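Local atomic coordinates of ErfK/YbiS/YcfS/YnhG family protein (Xylanimonas cellulosilytica, PDB entry 4LPQ), a protein that probably acts as a peptidoglycan L,D-transpeptidase in cell-wall synthesis, this chain pairing a putative peptidoglycan-binding domain with the YkuD-type catalytic domain. Residues Ile90-Leu98 and Arg107-Asn115; Thr125-Gly133 and Pro176-Val184. All blocks are in the same frame, centred on the assembly; numbering follows the deposited sequence. Where two conformers were deposited one is given.

Interaction 1: Ile90-Leu98 and Arg107-Asn115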
loop_
_atom_site.group_PDB
_atom_site.type_symbol
_atom_site.label_atom_id
_atom_site.label_comp_id
_atom_site.label_asym_id
_atom_site.label_seq_id
_atom_site.Cartn_x
_atom_site.Cartn_y
_atom_site.Cartn_z
ATOM N N ILE A 90 -2.699 -8.803 2.536
ATOM C CA ILE A 90 -1.993 -7.759 3.220
ATOM C C ILE A 90 -0.870 -8.425 4.004
ATOM O O ILE A 90 -1.059 -9.223 4.916
ATOM C CB ILE A 90 -2.977 -6.992 4.145
ATOM C CG1 ILE A 90 -4.122 -6.355 3.282
ATOM C CG2 ILE A 90 -2.186 -5.934 4.901
ATOM C CD1 ILE A 90 -5.317 -5.871 3.974
ATOM N N ASP A 91 0.357 -8.088 3.560
ATOM C CA ASP A 91 1.593 -8.547 4.155
ATOM C C ASP A 91 1.993 -7.606 5.222
ATOM O O ASP A 91 2.479 -6.503 4.927
ATOM C CB ASP A 91 2.661 -8.757 3.060
ATOM C CG ASP A 91 3.950 -9.334 3.599
ATOM O OD1 ASP A 91 4.280 -9.123 4.801
ATOM O OD2 ASP A 91 4.636 -9.997 2.773
ATOM N N LEU A 92 1.734 -7.954 6.479
ATOM C CA LEU A 92 1.981 -7.058 7.608
ATOM C C LEU A 92 3.436 -6.797 7.861
ATOM O O LEU A 92 3.807 -5.685 8.243
ATOM C CB LEU A 92 1.253 -7.536 8.851
ATOM C CG LEU A 92 -0.278 -7.623 8.732
ATOM C CD1 LEU A 92 -0.841 -8.302 9.930
ATOM C CD2 LEU A 92 -0.854 -6.207 8.497
ATOM N N ASP A 93 4.317 -7.782 7.624
ATOM C CA ASP A 93 5.736 -7.567 7.791
ATOM C C ASP A 93 6.287 -6.572 6.769
ATOM O O ASP A 93 7.102 -5.680 7.088
ATOM C CB ASP A 93 6.515 -8.869 7.688
ATOM C CG ASP A 93 6.303 -9.780 8.896
ATOM O OD1 ASP A 93 5.602 -9.432 9.885
ATOM O OD2 ASP A 93 6.816 -10.906 8.787
ATOM N N LYS A 94 5.873 -6.701 5.530
ATOM C CA LYS A 94 6.314 -5.824 4.459
ATOM C C LYS A 94 5.514 -4.539 4.334
ATOM O O LYS A 94 5.946 -3.579 3.690
ATOM C CB LYS A 94 6.364 -6.552 3.111
ATOM C CG LYS A 94 7.382 -7.669 3.095
ATOM C CD LYS A 94 7.519 -8.298 1.714
ATOM C CE LYS A 94 8.712 -9.263 1.638
ATOM N NZ LYS A 94 8.890 -9.837 0.277
ATOM N N GLN A 95 4.341 -4.481 4.966
ATOM C CA GLN A 95 3.485 -3.314 4.924
ATOM C C GLN A 95 3.063 -2.967 3.485
ATOM O O GLN A 95 3.122 -1.804 3.036
ATOM C CB GLN A 95 4.127 -2.132 5.640
ATOM C CG GLN A 95 4.300 -2.339 7.163
ATOM C CD GLN A 95 2.987 -2.124 7.880
ATOM O OE1 GLN A 95 2.472 -1.005 7.947
ATOM N NE2 GLN A 95 2.370 -3.249 8.262
ATOM N N ILE A 96 2.563 -4.001 2.740
ATOM C CA ILE A 96 2.032 -3.842 1.404
ATOM C C ILE A 96 0.709 -4.592 1.308
ATOM O O ILE A 96 0.484 -5.601 1.993
ATOM C CB ILE A 96 3.049 -4.312 0.324
ATOM C CG1 ILE A 96 3.422 -5.759 0.484
ATOM C CG2 ILE A 96 4.273 -3.418 0.297
ATOM C CD1 ILE A 96 4.478 -6.291 -0.454
ATOM N N LEU A 97 -0.090 -4.078 0.382
ATOM C CA LEU A 97 -1.344 -4.697 -0.011
ATOM C C LEU A 97 -1.188 -5.188 -1.429
ATOM O O LEU A 97 -0.722 -4.476 -2.320
ATOM C CB LEU A 97 -2.495 -3.671 0.145
ATOM C CG LEU A 97 -3.880 -4.177 -0.226
ATOM C CD1 LEU A 97 -4.906 -3.388 0.554
ATOM C CD2 LEU A 97 -4.133 -3.979 -1.719
ATOM N N LEU A 98 -1.585 -6.432 -1.668
ATOM C CA LEU A 98 -1.550 -7.060 -2.946
ATOM C C LEU A 98 -2.987 -7.285 -3.478
ATOM O O LEU A 98 -3.782 -7.914 -2.765
ATOM C CB LEU A 98 -0.835 -8.399 -2.907
ATOM C CG LEU A 98 0.490 -8.464 -2.164
ATOM C CD1 LEU A 98 1.074 -9.867 -2.203
ATOM C CD2 LEU A 98 1.446 -7.471 -2.759
ATOM N N ARG A 107 -1.650 -5.750 -8.631
ATOM C CA ARG A 107 -1.007 -4.526 -8.155
ATOM C C ARG A 107 -0.449 -4.735 -6.786
ATOM O O ARG A 107 -0.961 -5.493 -5.952
ATOM C CB ARG A 107 -1.935 -3.258 -8.043
ATOM C CG ARG A 107 -2.453 -2.610 -9.279
ATOM C CD ARG A 107 -1.415 -2.008 -10.215
ATOM N NE ARG A 107 -2.123 -1.348 -11.304
ATOM C CZ ARG A 107 -2.591 -2.005 -12.375
ATOM N NH1 ARG A 107 -2.446 -3.311 -12.513
ATOM N NH2 ARG A 107 -3.298 -1.393 -13.296
ATOM N N ILE A 108 0.654 -4.014 -6.545
ATOM C CA ILE A 108 1.254 -3.884 -5.233
ATOM C C ILE A 108 1.022 -2.438 -4.786
ATOM O O ILE A 108 1.420 -1.525 -5.534
ATOM C CB ILE A 108 2.771 -4.192 -5.226
ATOM C CG1 ILE A 108 3.111 -5.528 -5.855
ATOM C CG2 ILE A 108 3.274 -4.102 -3.769
ATOM C CD1 ILE A 108 3.390 -5.496 -7.314
ATOM N N ILE A 109 0.478 -2.256 -3.573
ATOM C CA ILE A 109 0.072 -0.951 -3.091
ATOM C C ILE A 109 0.756 -0.701 -1.744
ATOM O O ILE A 109 0.687 -1.592 -0.857
ATOM C CB ILE A 109 -1.475 -0.894 -3.019
ATOM C CG1 ILE A 109 -2.060 -0.848 -4.411
ATOM C CG2 ILE A 109 -1.955 0.298 -2.226
ATOM C CD1 ILE A 109 -3.510 -1.253 -4.498
ATOM N N ASN A 110 1.364 0.498 -1.585
ATOM C CA ASN A 110 1.915 0.817 -0.278
ATOM C C ASN A 110 0.793 0.911 0.759
ATOM O O ASN A 110 -0.245 1.507 0.552
ATOM C CB ASN A 110 2.622 2.160 -0.388
ATOM C CG ASN A 110 3.342 2.555 0.886
ATOM O OD1 ASN A 110 4.153 1.782 1.376
ATOM N ND2 ASN A 110 3.014 3.733 1.409
ATOM N N ALA A 111 1.042 0.292 1.947
ATOM C CA ALA A 111 0.062 0.214 3.024
ATOM C C ALA A 111 0.693 0.566 4.367
ATOM O O ALA A 111 1.917 0.503 4.536
ATOM C CB ALA A 111 -0.608 -1.189 3.056
ATOM N N SER A 112 -0.153 0.891 5.373
ATOM C CA SER A 112 0.293 1.034 6.705
ATOM C C SER A 112 -0.785 0.580 7.612
ATOM O O SER A 112 -1.930 1.003 7.540
ATOM C CB SER A 112 0.674 2.507 6.977
ATOM O OG SER A 112 1.179 2.697 8.288
ATOM N N SER A 113 -0.424 -0.341 8.538
ATOM C CA SER A 113 -1.330 -0.981 9.468
ATOM C C SER A 113 -1.076 -0.619 10.921
ATOM O O SER A 113 -0.417 0.374 11.171
ATOM C CB SER A 113 -1.372 -2.481 9.210
ATOM O OG SER A 113 -0.117 -3.067 9.561
ATOM N N GLY A 114 -1.618 -1.374 11.869
ATOM C CA GLY A 114 -1.577 -0.952 13.251
ATOM C C GLY A 114 -0.200 -0.891 13.873
ATOM O O GLY A 114 0.604 -1.772 13.636
ATOM N N ASN A 115 0.021 0.130 14.655
ATOM C CA ASN A 115 1.312 0.312 15.297
ATOM C C ASN A 115 1.626 -0.536 16.537
ATOM O O ASN A 115 2.733 -0.462 16.995
ATOM C CB ASN A 115 1.584 1.781 15.547
ATOM C CG ASN A 115 0.777 2.354 16.650
ATOM O OD1 ASN A 115 0.124 1.681 17.425
ATOM N ND2 ASN A 115 0.946 3.622 16.794
#
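The carboxamide of Gln95 grips the backbone and side chain of Ser113 at once: Ser113 N donates to Gln95 OE1 (3.0 Å), while Gln95 NE2 gives a nearly straight bond to Ser113 OG (2.8 Å). This clamp continues an antiparallel beta hairpin of the L,D-transpeptidase catalytic domain, strands 96-101 and 104-110, past its regular pairing. The second N-H of the amide goes to Leu92 O (2.8 Å), meeting a lone pair in the carbonyl plane. Both NE2 partners lie close to the amide plane, and the three bonds together fix the rotation of the amide. A bend at chi2 (-78°) curls the chain back to reach them. Gln95 itself sits in a G1 beta bulge, where Gln95 and Ile96 together face Asp91.

Next along the ladder, Ala111 N bonds to Gln95 O, and Leu97 and Ile109 form a hydrogen-bonded pair, Leu97 N to Ile109 O 2.9 Å and Ile109 N to Leu97 O 2.8 Å. On one face Leu97 and Ile109 lie side by side, CD2 of the first 3.9 Å from CD1 of the second, and both rest on Val184. The other face carries Ile108, whose CG2 methyl reaches both Ile96 CB and Leu98 CD2. At the far end, Leu92 CD2 lies 3.4 Å from Ser113 OG, the oxygen that the Gln95 amide also holds.

Interaction 2: Thr125-Gly133 and Pro176-Val184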
loop_
_atom_site.group_PDB
_atom_site.type_symbol
_atom_site.label_atom_id
_atom_site.label_comp_id
_atom_site.label_asym_id
_atom_site.label_seq_id
_atom_site.Cartn_x
_atom_site.Cartn_y
_atom_site.Cartn_z
ATOM N N THR A 125 -8.967 1.458 27.210
ATOM C CA THR A 125 -7.687 1.258 26.551
ATOM C C THR A 125 -7.778 0.052 25.570
ATOM O O THR A 125 -8.238 -1.047 25.935
ATOM C CB THR A 125 -6.537 1.063 27.576
ATOM O OG1 THR A 125 -6.477 2.209 28.431
ATOM C CG2 THR A 125 -5.185 0.916 26.897
ATOM N N TYR A 126 -7.232 0.251 24.361
ATOM C CA TYR A 126 -7.177 -0.769 23.295
ATOM C C TYR A 126 -5.731 -0.901 22.827
ATOM O O TYR A 126 -4.903 -0.039 23.077
ATOM C CB TYR A 126 -8.120 -0.427 22.168
ATOM C CG TYR A 126 -9.564 -0.255 22.602
ATOM C CD1 TYR A 126 -10.402 -1.344 22.683
ATOM C CD2 TYR A 126 -10.063 0.992 22.953
ATOM C CE1 TYR A 126 -11.736 -1.188 23.084
ATOM C CE2 TYR A 126 -11.383 1.162 23.373
ATOM C CZ TYR A 126 -12.216 0.084 23.414
ATOM O OH TYR A 126 -13.523 0.223 23.823
ATOM N N ARG A 127 -5.406 -1.986 22.129
ATOM C CA ARG A 127 -4.140 -2.111 21.478
ATOM C C ARG A 127 -4.298 -2.135 19.935
ATOM O O ARG A 127 -5.185 -2.769 19.428
ATOM C CB ARG A 127 -3.416 -3.407 21.873
ATOM C CG ARG A 127 -1.963 -3.422 21.419
ATOM C CD ARG A 127 -1.211 -4.595 21.987
ATOM N NE ARG A 127 -0.987 -4.368 23.409
ATOM C CZ ARG A 127 -0.077 -3.532 23.927
ATOM N NH1 ARG A 127 0.753 -2.808 23.146
ATOM N NH2 ARG A 127 0.020 -3.429 25.228
ATOM N N ALA A 128 -3.459 -1.344 19.285
ATOM C CA ALA A 128 -3.545 -1.106 17.870
ATOM C C ALA A 128 -2.928 -2.233 17.020
ATOM O O ALA A 128 -2.051 -2.056 16.197
ATOM C CB ALA A 128 -2.893 0.190 17.536
ATOM N N THR A 129 -3.457 -3.384 17.180
ATOM C CA THR A 129 -3.097 -4.580 16.458
ATOM C C THR A 129 -4.007 -4.723 15.230
ATOM O O THR A 129 -5.208 -4.586 15.370
ATOM C CB THR A 129 -3.272 -5.837 17.399
ATOM O OG1 THR A 129 -2.503 -5.667 18.597
ATOM C CG2 THR A 129 -2.894 -7.159 16.678
ATOM N N THR A 130 -3.457 -5.103 14.106
ATOM C CA THR A 130 -4.237 -5.517 12.949
ATOM C C THR A 130 -4.334 -6.989 12.957
ATOM O O THR A 130 -3.289 -7.670 13.084
ATOM C CB THR A 130 -3.525 -5.031 11.669
ATOM O OG1 THR A 130 -3.464 -3.575 11.691
ATOM C CG2 THR A 130 -4.233 -5.482 10.422
ATOM N N PRO A 131 -5.532 -7.528 12.828
ATOM C CA PRO A 131 -5.606 -8.955 12.960
ATOM C C PRO A 131 -5.080 -9.708 11.747
ATOM O O PRO A 131 -5.241 -9.277 10.634
ATOM C CB PRO A 131 -7.116 -9.243 13.087
ATOM C CG PRO A 131 -7.763 -8.068 12.492
ATOM C CD PRO A 131 -6.839 -6.906 12.700
ATOM N N ARG A 132 -4.436 -10.809 12.003
ATOM C CA ARG A 132 -4.017 -11.763 11.028
ATOM C C ARG A 132 -5.119 -12.784 10.842
ATOM O O ARG A 132 -5.825 -13.168 11.796
ATOM C CB ARG A 132 -2.734 -12.492 11.424
ATOM C CG ARG A 132 -1.545 -11.591 11.330
ATOM C CD ARG A 132 -0.234 -12.148 11.907
ATOM N NE ARG A 132 0.592 -10.942 12.295
ATOM C CZ ARG A 132 1.702 -10.305 11.794
ATOM N NH1 ARG A 132 2.629 -10.567 10.680
ATOM N NH2 ARG A 132 1.918 -9.205 12.460
ATOM N N GLY A 133 -5.323 -13.219 9.610
ATOM C CA GLY A 133 -6.351 -14.185 9.308
ATOM C C GLY A 133 -6.993 -14.025 7.986
ATOM O O GLY A 133 -6.487 -13.358 7.116
ATOM N N PRO A 176 4.256 0.896 10.356
ATOM C CA PRO A 176 2.827 0.758 10.759
ATOM C C PRO A 176 2.428 1.886 11.682
ATOM O O PRO A 176 2.993 2.019 12.762
ATOM C CB PRO A 176 2.765 -0.598 11.359
ATOM C CG PRO A 176 4.104 -1.154 11.366
ATOM C CD PRO A 176 5.064 -0.213 10.857
ATOM N N ALA A 177 1.443 2.687 11.290
ATOM C CA ALA A 177 1.148 3.927 11.962
ATOM C C ALA A 177 -0.304 4.024 12.470
ATOM O O ALA A 177 -0.640 5.057 13.090
ATOM C CB ALA A 177 1.395 5.096 11.021
ATOM N N SER A 178 -1.154 3.055 12.126
ATOM C CA SER A 178 -2.579 3.162 12.434
ATOM C C SER A 178 -2.981 2.652 13.793
ATOM O O SER A 178 -2.191 2.083 14.520
ATOM C CB SER A 178 -3.397 2.512 11.316
ATOM O OG SER A 178 -3.455 1.143 11.512
ATOM N N HIS A 179 -4.289 2.753 14.073
ATOM C CA HIS A 179 -4.882 2.064 15.254
ATOM C C HIS A 179 -5.361 0.670 14.953
ATOM O O HIS A 179 -5.966 0.016 15.792
ATOM C CB HIS A 179 -6.041 2.841 15.837
ATOM C CG HIS A 179 -5.628 4.018 16.592
ATOM N ND1 HIS A 179 -6.547 4.856 17.155
ATOM C CD2 HIS A 179 -4.432 4.433 17.039
ATOM C CE1 HIS A 179 -5.937 5.792 17.868
ATOM N NE2 HIS A 179 -4.653 5.519 17.869
ATOM N N GLY A 180 -5.061 0.184 13.733
ATOM C CA GLY A 180 -5.423 -1.128 13.373
ATOM C C GLY A 180 -5.956 -1.270 11.963
ATOM O O GLY A 180 -5.867 -2.383 11.364
ATOM N N CYS A 181 -6.628 -0.237 11.397
ATOM C CA CYS A 181 -7.060 -0.379 10.023
ATOM C C CYS A 181 -5.838 -0.352 9.081
ATOM O O CYS A 181 -4.717 -0.001 9.479
ATOM C CB CYS A 181 -7.965 0.731 9.693
ATOM S SG CYS A 181 -9.599 0.556 10.507
ATOM N N VAL A 182 -6.093 -0.747 7.832
ATOM C CA VAL A 182 -5.045 -0.751 6.827
ATOM C C VAL A 182 -5.219 0.392 5.898
ATOM O O VAL A 182 -6.197 0.433 5.132
ATOM C CB VAL A 182 -5.040 -2.095 6.078
ATOM C CG1 VAL A 182 -3.972 -2.113 5.023
ATOM C CG2 VAL A 182 -4.871 -3.266 7.091
ATOM N N ARG A 183 -4.310 1.344 5.892
ATOM C CA ARG A 183 -4.348 2.537 5.093
ATOM C C ARG A 183 -3.622 2.320 3.739
ATOM O O ARG A 183 -2.557 1.701 3.729
ATOM C CB ARG A 183 -3.531 3.685 5.794
ATOM C CG ARG A 183 -4.047 4.038 7.108
ATOM C CD ARG A 183 -3.049 5.072 7.617
ATOM N NE ARG A 183 -3.519 5.473 8.846
ATOM C CZ ARG A 183 -2.921 6.332 9.594
ATOM N NH1 ARG A 183 -1.821 6.970 9.151
ATOM N NH2 ARG A 183 -3.455 6.515 10.754
ATOM N N VAL A 184 -4.171 2.916 2.722
ATOM C CA VAL A 184 -3.565 3.047 1.386
ATOM C C VAL A 184 -3.850 4.456 0.877
ATOM O O VAL A 184 -4.640 5.176 1.481
ATOM C CB VAL A 184 -4.062 1.980 0.388
ATOM C CG1 VAL A 184 -3.759 0.567 0.925
ATOM C CG2 VAL A 184 -5.534 2.172 0.091
HETATM O O HOH W 1 -6.937 -2.232 17.056
#
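Thr130 OG1 makes the one direct hydrogen bond between the two segments, to Gly180 O, in the loop leading into Cys181, the predicted nucleophile. Ser178, His179, Gly180 and Cys181 spell the SHGC signature of YkuD-type L,D-transpeptidases. Ala128, centre of an inverse gamma turn, presses its CB against His179 O (3.5 Å), and its CA sends a CH...O contact to the same oxygen. A water lies between the two segments, 3.0 Å from Arg127 O and 2.8 Å from His179 O, and can donate to either.

The Thr130 OG1 to Gly180 O bond is 2.7 Å long, the hydroxyl approaching from above the carbonyl plane and not along a lone pair. With chi1 at -62° the hydroxyl sits beside its own backbone N, and the Thr130 and Val182 side chains cross at about a right angle, their CG2 methyls 4.1 Å apart. The same OG1 accepts from Gly114 N. A valine in place of Thr130 would probably leave Gly180 O and Gly114 N without the hydroxyl they share.

Within the loop, Ser178 OG closes an ST turn by accepting from Gly180 N (2.9 Å) and donates to Cys181 O at 2.7 Å. Gly180 adopts a backbone shape that would jam a side chain against His179 O. The carbonyls of two successive residues, Gly180 and Cys181, thus each accept from a hydroxyl, which probably helps to set the position from which Cys181 faces His167, the predicted proton donor/acceptor.

In the fold
Both segments of interaction 1 precede those of interaction 2 in the sequence, and the two centres lie 11 Å apart inside the one catalytic domain. The two share one mixed sheet: interaction 1 through strands 86-91, 96-101 and 104-110, interaction 2 through strand 182-184, which pairs with 164-168. They meet where the chain leaves the hairpin, with a probable bond from Arg183 N to Ser112 O, and Asn115 packs on Pro176. The side chain of Ser113 comes within about 7 Å of that of Cys181. The end of the hairpin therefore backs the loop carrying the predicted nucleophile, while Ile96 and Asn110 of interaction 1 also meet the putative peptidoglycan-binding domain, through helix 43-56.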